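Local coordinates for glycosyl hydrolases family 31 family protein (Aspergillus niger, PDB 6DRU) that is an alpha-xylosidase of glycoside hydrolase family 31 that releases alpha-xylose from the non-reducing terminal glucose of xyloglucan oligosaccharides, at residues N78-L83 / A222-D227; N383-G388 / N453-K458; T678-N683 / E710-G715. One frame throughout, in Å; residues are numbered along the deposited sequence.

Interaction 1. Residues N78-L83 / A222-D227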
loop_
_atom_site.group_PDB
_atom_site.type_symbol
_atom_site.label_atom_id
_atom_site.label_comp_id
_atom_site.label_asym_id
_atom_site.label_seq_id
_atom_site.Cartn_x
_atom_site.Cartn_y
_atom_site.Cartn_z
ATOM N N ASN A 78 24.685 5.652 33.873
ATOM C CA ASN A 78 25.746 6.382 33.186
ATOM C C ASN A 78 25.622 7.845 33.591
ATOM O O ASN A 78 24.642 8.506 33.237
ATOM C CB ASN A 78 25.642 6.222 31.670
ATOM C CG ASN A 78 26.601 7.126 30.922
ATOM O OD1 ASN A 78 27.680 7.453 31.417
ATOM N ND2 ASN A 78 26.208 7.544 29.723
ATOM N N GLY A 79 26.605 8.346 34.329
ATOM C CA GLY A 79 26.521 9.718 34.801
ATOM C C GLY A 79 25.434 9.854 35.847
ATOM O O GLY A 79 25.382 9.092 36.819
ATOM N N ASN A 80 24.541 10.822 35.650
ATOM C CA ASN A 80 23.440 11.057 36.572
ATOM C C ASN A 80 22.115 10.513 36.056
ATOM O O ASN A 80 21.077 10.745 36.684
ATOM C CB ASN A 80 23.313 12.553 36.892
ATOM C CG ASN A 80 23.095 13.415 35.654
ATOM O OD1 ASN A 80 22.544 12.964 34.650
ATOM N ND2 ASN A 80 23.525 14.670 35.729
ATOM N N ILE A 81 22.122 9.799 34.931
ATOM C CA ILE A 81 20.918 9.186 34.381
ATOM C C ILE A 81 20.972 7.689 34.653
ATOM O O ILE A 81 22.042 7.069 34.593
ATOM C CB ILE A 81 20.763 9.486 32.874
ATOM C CG1 ILE A 81 19.358 9.123 32.395
ATOM C CG2 ILE A 81 21.794 8.740 32.043
ATOM C CD1 ILE A 81 19.091 9.505 30.955
ATOM N N ILE A 82 19.822 7.114 34.995
ATOM C CA ILE A 82 19.711 5.693 35.296
ATOM C C ILE A 82 18.592 5.102 34.454
ATOM O O ILE A 82 17.520 5.701 34.317
ATOM C CB ILE A 82 19.443 5.450 36.799
ATOM C CG1 ILE A 82 20.686 5.776 37.630
ATOM C CG2 ILE A 82 18.995 4.020 37.054
ATOM C CD1 ILE A 82 20.548 5.406 39.094
ATOM N N LEU A 83 18.845 3.925 33.890
ATOM C CA LEU A 83 17.840 3.165 33.165
ATOM C C LEU A 83 17.370 2.003 34.026
ATOM O O LEU A 83 18.179 1.311 34.650
ATOM C CB LEU A 83 18.401 2.643 31.840
ATOM C CG LEU A 83 17.779 1.365 31.271
ATOM C CD1 LEU A 83 16.388 1.620 30.705
ATOM C CD2 LEU A 83 18.692 0.748 30.223
ATOM N N ALA A 222 20.085 13.612 30.499
ATOM C CA ALA A 222 19.568 14.243 31.705
ATOM C C ALA A 222 20.492 15.351 32.196
ATOM O O ALA A 222 21.708 15.311 31.988
ATOM C CB ALA A 222 19.378 13.213 32.822
ATOM N N ALA A 223 19.896 16.342 32.857
ATOM C CA ALA A 223 20.647 17.409 33.503
ATOM C C ALA A 223 19.884 17.865 34.737
ATOM O O ALA A 223 18.667 17.685 34.840
ATOM C CB ALA A 223 20.890 18.589 32.556
ATOM N N GLN A 224 20.614 18.461 35.676
ATOM C CA GLN A 224 19.986 18.940 36.901
ATOM C C GLN A 224 19.003 20.065 36.580
ATOM O O GLN A 224 19.248 20.859 35.667
ATOM C CB GLN A 224 21.041 19.422 37.894
ATOM C CG GLN A 224 21.994 18.332 38.360
ATOM C CD GLN A 224 21.277 17.201 39.072
ATOM O OE1 GLN A 224 20.254 17.413 39.722
ATOM N NE2 GLN A 224 21.813 15.992 38.950
ATOM N N PRO A 225 17.886 20.156 37.306
ATOM C CA PRO A 225 16.827 21.094 36.916
ATOM C C PRO A 225 17.297 22.541 36.959
ATOM O O PRO A 225 18.158 22.919 37.759
ATOM C CB PRO A 225 15.721 20.831 37.944
ATOM C CG PRO A 225 16.405 20.177 39.091
ATOM C CD PRO A 225 17.528 19.382 38.506
ATOM N N GLY A 226 16.718 23.352 36.072
ATOM C CA GLY A 226 17.131 24.726 35.890
ATOM C C GLY A 226 18.417 24.911 35.116
ATOM O O GLY A 226 18.726 26.044 34.723
ATOM N N ASP A 227 19.166 23.841 34.870
ATOM C CA ASP A 227 20.483 23.933 34.246
ATOM C C ASP A 227 20.365 23.591 32.759
ATOM O O ASP A 227 20.759 22.521 32.290
ATOM C CB ASP A 227 21.466 23.018 34.974
ATOM C CG ASP A 227 22.899 23.221 34.532
ATOM O OD1 ASP A 227 23.124 23.510 33.338
ATOM O OD2 ASP A 227 23.801 23.089 35.386
#

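Interaction 2. Residues N383-G388 / N453-K458. With NAG (2-acetamido-2-deoxy-beta-D-glucopyranose), chain M.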
loop_
_atom_site.group_PDB
_atom_site.type_symbol
_atom_site.label_atom_id
_atom_site.label_comp_id
_atom_site.label_asym_id
_atom_site.label_seq_id
_atom_site.Cartn_x
_atom_site.Cartn_y
_atom_site.Cartn_z
ATOM N N ASN A 383 30.878 29.580 -11.666
ATOM C CA ASN A 383 30.176 30.802 -12.032
ATOM C C ASN A 383 30.060 31.813 -10.899
ATOM O O ASN A 383 29.684 32.960 -11.157
ATOM C CB ASN A 383 28.775 30.460 -12.550
ATOM C CG ASN A 383 28.813 29.497 -13.715
ATOM O OD1 ASN A 383 28.188 28.437 -13.682
ATOM N ND2 ASN A 383 29.555 29.857 -14.755
ATOM N N TYR A 384 30.364 31.426 -9.661
ATOM C CA TYR A 384 30.227 32.350 -8.543
ATOM C C TYR A 384 31.504 32.421 -7.713
ATOM O O TYR A 384 32.128 33.483 -7.621
ATOM C CB TYR A 384 29.051 31.944 -7.654
ATOM C CG TYR A 384 27.693 32.053 -8.311
ATOM C CD1 TYR A 384 27.001 33.257 -8.327
ATOM C CD2 TYR A 384 27.098 30.949 -8.907
ATOM C CE1 TYR A 384 25.758 33.361 -8.923
ATOM C CE2 TYR A 384 25.854 31.043 -9.506
ATOM C CZ TYR A 384 25.189 32.252 -9.510
ATOM O OH TYR A 384 23.952 32.355 -10.102
ATOM N N TYR A 385 31.890 31.296 -7.104
ATOM C CA TYR A 385 32.989 31.299 -6.140
ATOM C C TYR A 385 34.286 31.789 -6.771
ATOM O O TYR A 385 35.002 32.609 -6.186
ATOM C CB TYR A 385 33.172 29.899 -5.551
ATOM C CG TYR A 385 34.019 29.860 -4.297
ATOM C CD1 TYR A 385 35.401 29.737 -4.371
ATOM C CD2 TYR A 385 33.436 29.931 -3.039
ATOM C CE1 TYR A 385 36.178 29.696 -3.228
ATOM C CE2 TYR A 385 34.205 29.890 -1.888
ATOM C CZ TYR A 385 35.575 29.772 -1.989
ATOM O OH TYR A 385 36.345 29.731 -0.848
ATOM N N ASP A 386 34.607 31.297 -7.966
ATOM C CA ASP A 386 35.803 31.733 -8.678
ATOM C C ASP A 386 35.633 33.092 -9.340
ATOM O O ASP A 386 36.497 33.498 -10.126
ATOM C CB ASP A 386 36.204 30.698 -9.732
ATOM C CG ASP A 386 36.777 29.435 -9.122
ATOM O OD1 ASP A 386 36.919 29.384 -7.881
ATOM O OD2 ASP A 386 37.089 28.496 -9.884
ATOM N N LYS A 387 34.543 33.803 -9.045
ATOM C CA LYS A 387 34.283 35.105 -9.646
ATOM C C LYS A 387 33.908 36.152 -8.600
ATOM O O LYS A 387 33.303 37.174 -8.943
ATOM C CB LYS A 387 33.196 34.986 -10.714
ATOM C CG LYS A 387 33.594 34.118 -11.908
ATOM C CD LYS A 387 32.518 34.131 -12.980
ATOM C CE LYS A 387 32.902 33.328 -14.204
ATOM N NZ LYS A 387 31.802 33.346 -15.211
ATOM N N GLY A 388 34.248 35.914 -7.332
ATOM C CA GLY A 388 34.091 36.894 -6.279
ATOM C C GLY A 388 32.838 36.754 -5.441
ATOM O O GLY A 388 32.727 37.430 -4.410
ATOM N N ASN A 453 36.262 22.310 0.909
ATOM C CA ASN A 453 37.161 21.775 -0.108
ATOM C C ASN A 453 38.020 22.875 -0.721
ATOM O O ASN A 453 39.211 22.669 -0.978
ATOM C CB ASN A 453 36.360 21.057 -1.196
ATOM C CG ASN A 453 37.246 20.393 -2.240
ATOM O OD1 ASN A 453 37.254 20.794 -3.404
ATOM N ND2 ASN A 453 37.989 19.369 -1.829
ATOM N N ALA A 454 37.431 24.047 -0.963
ATOM C CA ALA A 454 38.181 25.136 -1.578
ATOM C C ALA A 454 39.240 25.692 -0.633
ATOM O O ALA A 454 40.346 26.035 -1.067
ATOM C CB ALA A 454 37.225 26.243 -2.025
ATOM N N THR A 455 38.927 25.784 0.656
ATOM C CA THR A 455 39.822 26.393 1.632
ATOM C C THR A 455 40.763 25.398 2.299
ATOM O O THR A 455 41.589 25.811 3.120
ATOM C CB THR A 455 39.012 27.126 2.709
ATOM O OG1 THR A 455 38.188 26.189 3.414
ATOM C CG2 THR A 455 38.131 28.196 2.076
ATOM N N ASP A 456 40.663 24.111 1.965
ATOM C CA ASP A 456 41.467 23.063 2.595
ATOM C C ASP A 456 41.318 23.112 4.115
ATOM O O ASP A 456 42.297 23.101 4.865
ATOM C CB ASP A 456 42.940 23.184 2.201
ATOM C CG ASP A 456 43.723 21.918 2.483
ATOM O OD1 ASP A 456 43.107 20.930 2.936
ATOM O OD2 ASP A 456 44.961 21.926 2.298
ATOM N N THR A 457 40.072 23.168 4.576
ATOM C CA THR A 457 39.786 23.267 5.999
ATOM C C THR A 457 38.849 22.148 6.432
ATOM O O THR A 457 38.044 21.648 5.642
ATOM C CB THR A 457 39.161 24.624 6.352
ATOM O OG1 THR A 457 38.038 24.872 5.499
ATOM C CG2 THR A 457 40.177 25.739 6.170
ATOM N N LYS A 458 38.967 21.760 7.698
ATOM C CA LYS A 458 38.088 20.751 8.262
ATOM C C LYS A 458 36.794 21.384 8.756
ATOM O O LYS A 458 36.771 22.532 9.209
ATOM C CB LYS A 458 38.773 20.017 9.415
ATOM C CG LYS A 458 39.712 18.905 8.984
ATOM C CD LYS A 458 38.928 17.657 8.604
ATOM C CE LYS A 458 39.843 16.458 8.414
ATOM N NZ LYS A 458 39.069 15.187 8.372
HETATM C C1 NAG M . 38.805 18.744 -2.891
HETATM C C2 NAG M . 40.126 18.044 -2.629
HETATM C C3 NAG M . 40.980 17.917 -3.842
HETATM C C4 NAG M . 40.181 17.428 -5.029
HETATM C C5 NAG M . 38.940 18.273 -5.196
HETATM C C6 NAG M . 38.134 17.764 -6.368
HETATM C C7 NAG M . 41.337 20.022 -1.625
HETATM C C8 NAG M . 42.067 20.579 -0.422
HETATM N N2 NAG M . 40.832 18.690 -1.568
HETATM O O3 NAG M . 42.054 17.048 -3.564
HETATM O O4 NAG M . 40.968 17.515 -6.194
HETATM O O5 NAG M . 38.176 18.187 -4.019
HETATM O O6 NAG M . 36.939 18.506 -6.474
HETATM O O7 NAG M . 41.201 20.728 -2.607
#

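Interaction 3. Residues T678-N683 / E710-G715. With NAG (2-acetamido-2-deoxy-beta-D-glucopyranose), chain K.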
loop_
_atom_site.group_PDB
_atom_site.type_symbol
_atom_site.label_atom_id
_atom_site.label_comp_id
_atom_site.label_asym_id
_atom_site.label_seq_id
_atom_site.Cartn_x
_atom_site.Cartn_y
_atom_site.Cartn_z
ATOM N N THR A 678 20.593 48.012 33.886
ATOM C CA THR A 678 20.843 49.378 33.448
ATOM C C THR A 678 20.214 49.576 32.078
ATOM O O THR A 678 20.553 48.862 31.128
ATOM C CB THR A 678 22.340 49.677 33.391
ATOM O OG1 THR A 678 22.926 49.453 34.679
ATOM C CG2 THR A 678 22.582 51.118 32.967
ATOM N N TYR A 679 19.299 50.537 31.979
ATOM C CA TYR A 679 18.684 50.845 30.696
ATOM C C TYR A 679 19.711 51.480 29.765
ATOM O O TYR A 679 20.507 52.328 30.176
ATOM C CB TYR A 679 17.485 51.771 30.889
ATOM C CG TYR A 679 16.582 51.855 29.683
ATOM C CD1 TYR A 679 15.985 50.715 29.159
ATOM C CD2 TYR A 679 16.305 53.074 29.080
ATOM C CE1 TYR A 679 15.156 50.784 28.058
ATOM C CE2 TYR A 679 15.473 53.154 27.980
ATOM C CZ TYR A 679 14.900 52.006 27.473
ATOM O OH TYR A 679 14.070 52.082 26.379
ATOM N N TRP A 680 19.692 51.053 28.500
ATOM C CA TRP A 680 20.747 51.440 27.570
ATOM C C TRP A 680 20.706 52.930 27.256
ATOM O O TRP A 680 21.756 53.572 27.142
ATOM C CB TRP A 680 20.632 50.623 26.284
ATOM C CG TRP A 680 21.763 50.837 25.328
ATOM C CD1 TRP A 680 21.843 51.781 24.344
ATOM C CD2 TRP A 680 22.981 50.085 25.261
ATOM N NE1 TRP A 680 23.036 51.663 23.670
ATOM C CE2 TRP A 680 23.752 50.629 24.214
ATOM C CE3 TRP A 680 23.494 49.004 25.985
ATOM C CZ2 TRP A 680 25.008 50.128 23.873
ATOM C CZ3 TRP A 680 24.742 48.509 25.647
ATOM C CH2 TRP A 680 25.484 49.071 24.600
ATOM N N TRP A 681 19.510 53.498 27.113
ATOM C CA TRP A 681 19.380 54.852 26.592
ATOM C C TRP A 681 19.388 55.926 27.670
ATOM O O TRP A 681 19.708 57.081 27.369
ATOM C CB TRP A 681 18.100 54.963 25.760
ATOM C CG TRP A 681 18.022 53.910 24.706
ATOM C CD1 TRP A 681 17.169 52.848 24.672
ATOM C CD2 TRP A 681 18.855 53.794 23.545
ATOM N NE1 TRP A 681 17.406 52.087 23.555
ATOM C CE2 TRP A 681 18.436 52.645 22.846
ATOM C CE3 TRP A 681 19.907 54.555 23.026
ATOM C CZ2 TRP A 681 19.033 52.238 21.655
ATOM C CZ3 TRP A 681 20.498 54.149 21.844
ATOM C CH2 TRP A 681 20.060 53.001 21.172
ATOM N N THR A 682 19.048 55.582 28.911
ATOM C CA THR A 682 19.039 56.547 29.999
ATOM C C THR A 682 20.089 56.267 31.064
ATOM O O THR A 682 20.285 57.108 31.948
ATOM C CB THR A 682 17.655 56.592 30.665
ATOM O OG1 THR A 682 17.456 55.407 31.444
ATOM C CG2 THR A 682 16.560 56.692 29.614
ATOM N N ASN A 683 20.756 55.113 31.010
ATOM C CA ASN A 683 21.745 54.696 32.003
ATOM C C ASN A 683 21.151 54.576 33.402
ATOM O O ASN A 683 21.889 54.534 34.391
ATOM C CB ASN A 683 22.955 55.633 32.022
ATOM C CG ASN A 683 23.862 55.427 30.833
ATOM O OD1 ASN A 683 24.133 54.294 30.434
ATOM N ND2 ASN A 683 24.339 56.521 30.257
ATOM N N GLU A 710 30.801 49.198 29.296
ATOM C CA GLU A 710 32.126 49.200 28.698
ATOM C C GLU A 710 32.777 47.823 28.759
ATOM O O GLU A 710 33.651 47.525 27.937
ATOM C CB GLU A 710 32.993 50.266 29.378
ATOM C CG GLU A 710 34.394 50.417 28.812
ATOM C CD GLU A 710 35.437 49.686 29.625
ATOM O OE1 GLU A 710 35.060 48.971 30.579
ATOM O OE2 GLU A 710 36.637 49.834 29.308
ATOM N N GLU A 711 32.353 46.967 29.696
ATOM C CA GLU A 711 32.883 45.608 29.750
ATOM C C GLU A 711 32.257 44.723 28.681
ATOM O O GLU A 711 32.961 43.947 28.026
ATOM C CB GLU A 711 32.627 44.976 31.117
ATOM C CG GLU A 711 32.618 45.923 32.287
ATOM C CD GLU A 711 32.152 45.237 33.557
ATOM O OE1 GLU A 711 32.965 44.530 34.189
ATOM O OE2 GLU A 711 30.962 45.383 33.908
ATOM N N LEU A 712 30.938 44.820 28.498
ATOM C CA LEU A 712 30.282 44.014 27.474
ATOM C C LEU A 712 30.726 44.427 26.079
ATOM O O LEU A 712 30.841 43.575 25.190
ATOM C CB LEU A 712 28.759 44.103 27.628
ATOM C CG LEU A 712 27.945 45.269 27.060
ATOM C CD1 LEU A 712 27.497 44.997 25.630
ATOM C CD2 LEU A 712 26.744 45.549 27.950
ATOM N N LEU A 713 30.996 45.717 25.870
ATOM C CA LEU A 713 31.556 46.160 24.601
ATOM C C LEU A 713 32.982 45.665 24.402
ATOM O O LEU A 713 33.475 45.669 23.269
ATOM C CB LEU A 713 31.511 47.685 24.510
ATOM C CG LEU A 713 30.423 48.302 23.628
ATOM C CD1 LEU A 713 29.041 47.859 24.072
ATOM C CD2 LEU A 713 30.526 49.817 23.641
ATOM N N SER A 714 33.654 45.239 25.477
ATOM C CA SER A 714 35.007 44.709 25.369
ATOM C C SER A 714 35.034 43.243 24.954
ATOM O O SER A 714 36.052 42.784 24.425
ATOM C CB SER A 714 35.749 44.867 26.698
ATOM O OG SER A 714 35.387 43.834 27.598
ATOM N N GLY A 715 33.944 42.505 25.176
ATOM C CA GLY A 715 33.856 41.103 24.857
ATOM C C GLY A 715 34.154 40.170 26.018
ATOM O O GLY A 715 33.672 39.030 26.023
HETATM C C1 NAG K . 25.247 56.247 29.160
HETATM C C2 NAG K . 25.223 57.579 28.447
HETATM C C3 NAG K . 26.022 57.539 27.199
HETATM C C4 NAG K . 27.415 57.017 27.479
HETATM C C5 NAG K . 27.349 55.709 28.240
HETATM C C6 NAG K . 28.743 55.267 28.628
HETATM C C7 NAG K . 23.301 59.085 28.765
HETATM C C8 NAG K . 24.115 59.938 29.715
HETATM N N2 NAG K . 23.877 57.937 28.161
HETATM O O3 NAG K . 26.053 58.829 26.632
HETATM O O4 NAG K . 28.092 56.812 26.261
HETATM O O5 NAG K . 26.580 55.880 29.405
HETATM O O6 NAG K . 28.664 54.077 29.381
HETATM O O7 NAG K . 22.150 59.382 28.517
#

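Interaction 1. Residues N78-L83 / A222-D227
The side-chain amides of Asn80 and Gln224 are the two flat groups here, and they meet nearly perpendicular, with planes 81° apart and the side chains running past each other in opposite directions. Asn80 sits in the two-residue loop of a beta hairpin, a type II' turn from Asn78 to Ile81 that joins strands 74-78 and 81-85; Gly79, at positive phi, takes the first inner position. The turn is closed by a pair of backbone bonds, Asn78 N to Ile81 O at 3.1 Å and Ile81 N to Asn78 O at 3.3 Å. Across from it the chain is leaving strand 216-222.

Between the two amides the nearest approach is Asn80 ND2 to Gln224 NE2 at 3.9 Å, a contact without a hydrogen bond. The bend at chi2 (-61°) brings the end of Gln224 closer to the hairpin than its CB direction suggests, and NE2 donates to the carbonyl O of Val102 in strand 98-102. On the Asn80 amide, OD1 lies beside the methyl CB of Ala222 at 3.7 Å. Asp27 serves both segments: its OD1 bonds Asn80 N, and its backbone pairs with Ala222. These contacts bring the four-stranded antiparallel sheet that holds the hairpin up to the end of strand 216-222 in the eight-stranded sheet of the N-terminal beta-rich region.

Beyond Gln224 a type II turn runs to Asp227, the N-cap of helix 228-239. Leu111 touches both apolar partners, Ile81 and Ala222, whose CB atoms pack against each other at 4.0 Å.

Interaction 2. Residues N383-G388 / N453-K458
Tyr385 reaches across to Ala454 and Thr455 from the last turn of helix 370-385. Its CB points toward the opposite helix, and CG stands anti to the backbone N (chi1 -165°), which carries the ring across to the methyl of Ala454. CE1 is the first ring atom to arrive, 3.8 Å from that methyl, Ala454 CB. CZ follows at 3.9 Å from the same Ala454 CB. At the tip, OH touches two methyl groups: Ala454 CB, and CG2 of Thr455 at 3.8 Å. The tyrosine and threonine side chains cross at about a right angle. The hydroxyl meets both methyls by van der Waals contact, and no hydrogen bond crosses between the segments. Asp386 OD1 lies in the ring plane at its edge and forms a salt bridge with Lys381, while His465 meets the ring edge-to-face.

Both helices belong to the TIM barrel of the family 31 catalytic domain. Helix 370-385 leads into strand 391-394 and helix 439-455 into strand 467-469, and these two strands run parallel and side by side, so the contact joins C-terminal turns of helices on the outside of the barrel.

Thr455 presents its methyl to the tyrosine while OG1 is engaged with Phe451 O and with the hydroxyl of Thr457. It is also the third residue of an N-glycosylation sequon, Asn453-Ala454-Thr455. Asn453 ND2 carries the sugar on a covalent bond to C1 of the N-acetylglucosamine (1.5 Å). Asp456 has positive phi, and its OD1 lies 3.5 Å from the acetyl methyl C8 of that sugar.

Interaction 3. Residues T678-N683 / E710-G715
Trp680 pushes the far rim of its indole against two leucines, Leu712 and Leu713, and this small patch is the whole of the direct contact. CH2 meets CD1 of Leu713 at 3.8 Å, and the neighbouring CZ3 lies 4.3 Å from CD2 of Leu712, both methyls sitting near the ring plane at its edge. The indole extends that far because CG is anti to the backbone N (chi1 -173°), which carries the six-membered ring outward although the CB does not face the leucines. Nearer its own backbone the ring has a further neighbour: CD1 of Trp680 lies 3.5 Å above the indole plane of Trp681, offset toward its rim. Arg709 adds a cation-pi interaction with Trp680, and His700 stacks on Trp681.

The outward side is different. Glu710 and Ser714 are exposed, and Asn683 carries an N-linked N-acetylglucosamine through ND2 to C1 (1.5 Å), with Thr685 completing the sequon. That asparagine, at positive phi, lies in the turn of the hairpin between strands 677-679 and 685-686; its N bonds Tyr679 O at 2.9 Å. On the other segment Ser714 folds back, OG donating to Glu711 O, and Gly715 has positive phi.

Strand 677-679 belongs to the antiparallel sheet of the C-terminal domain and pairs with strand 703-705, from which the chain runs on into helix 709-712. Leu712 also packs on His705 of that strand. Helix 582-594 borders the contact, placing Leu591 on Trp680 and Gln594 on Leu713, and Gly715 O accepts from Ser601 OG of helix 596-609.

The three contacts are well separated, with centres 36 to 43 Å apart, and share no helix or strand. Interaction 1 links two beta sheets of the N-terminal region, interaction 2 brings together two helix ends of the catalytic barrel, and interaction 3 sets a hairpin of the C-terminal domain against a short helix. Interaction 3 is a buried contact, the others partly buried, although interaction 1 covers the most surface. No hydrogen bond crosses any of them. Interaction 1 mixes side-chain amides with a small apolar pair, whereas in the others an aromatic tip or rim meets aliphatic methyls. Interactions 2 and 3 each also carry a glycosylated asparagine whose side chain takes no part in the contact.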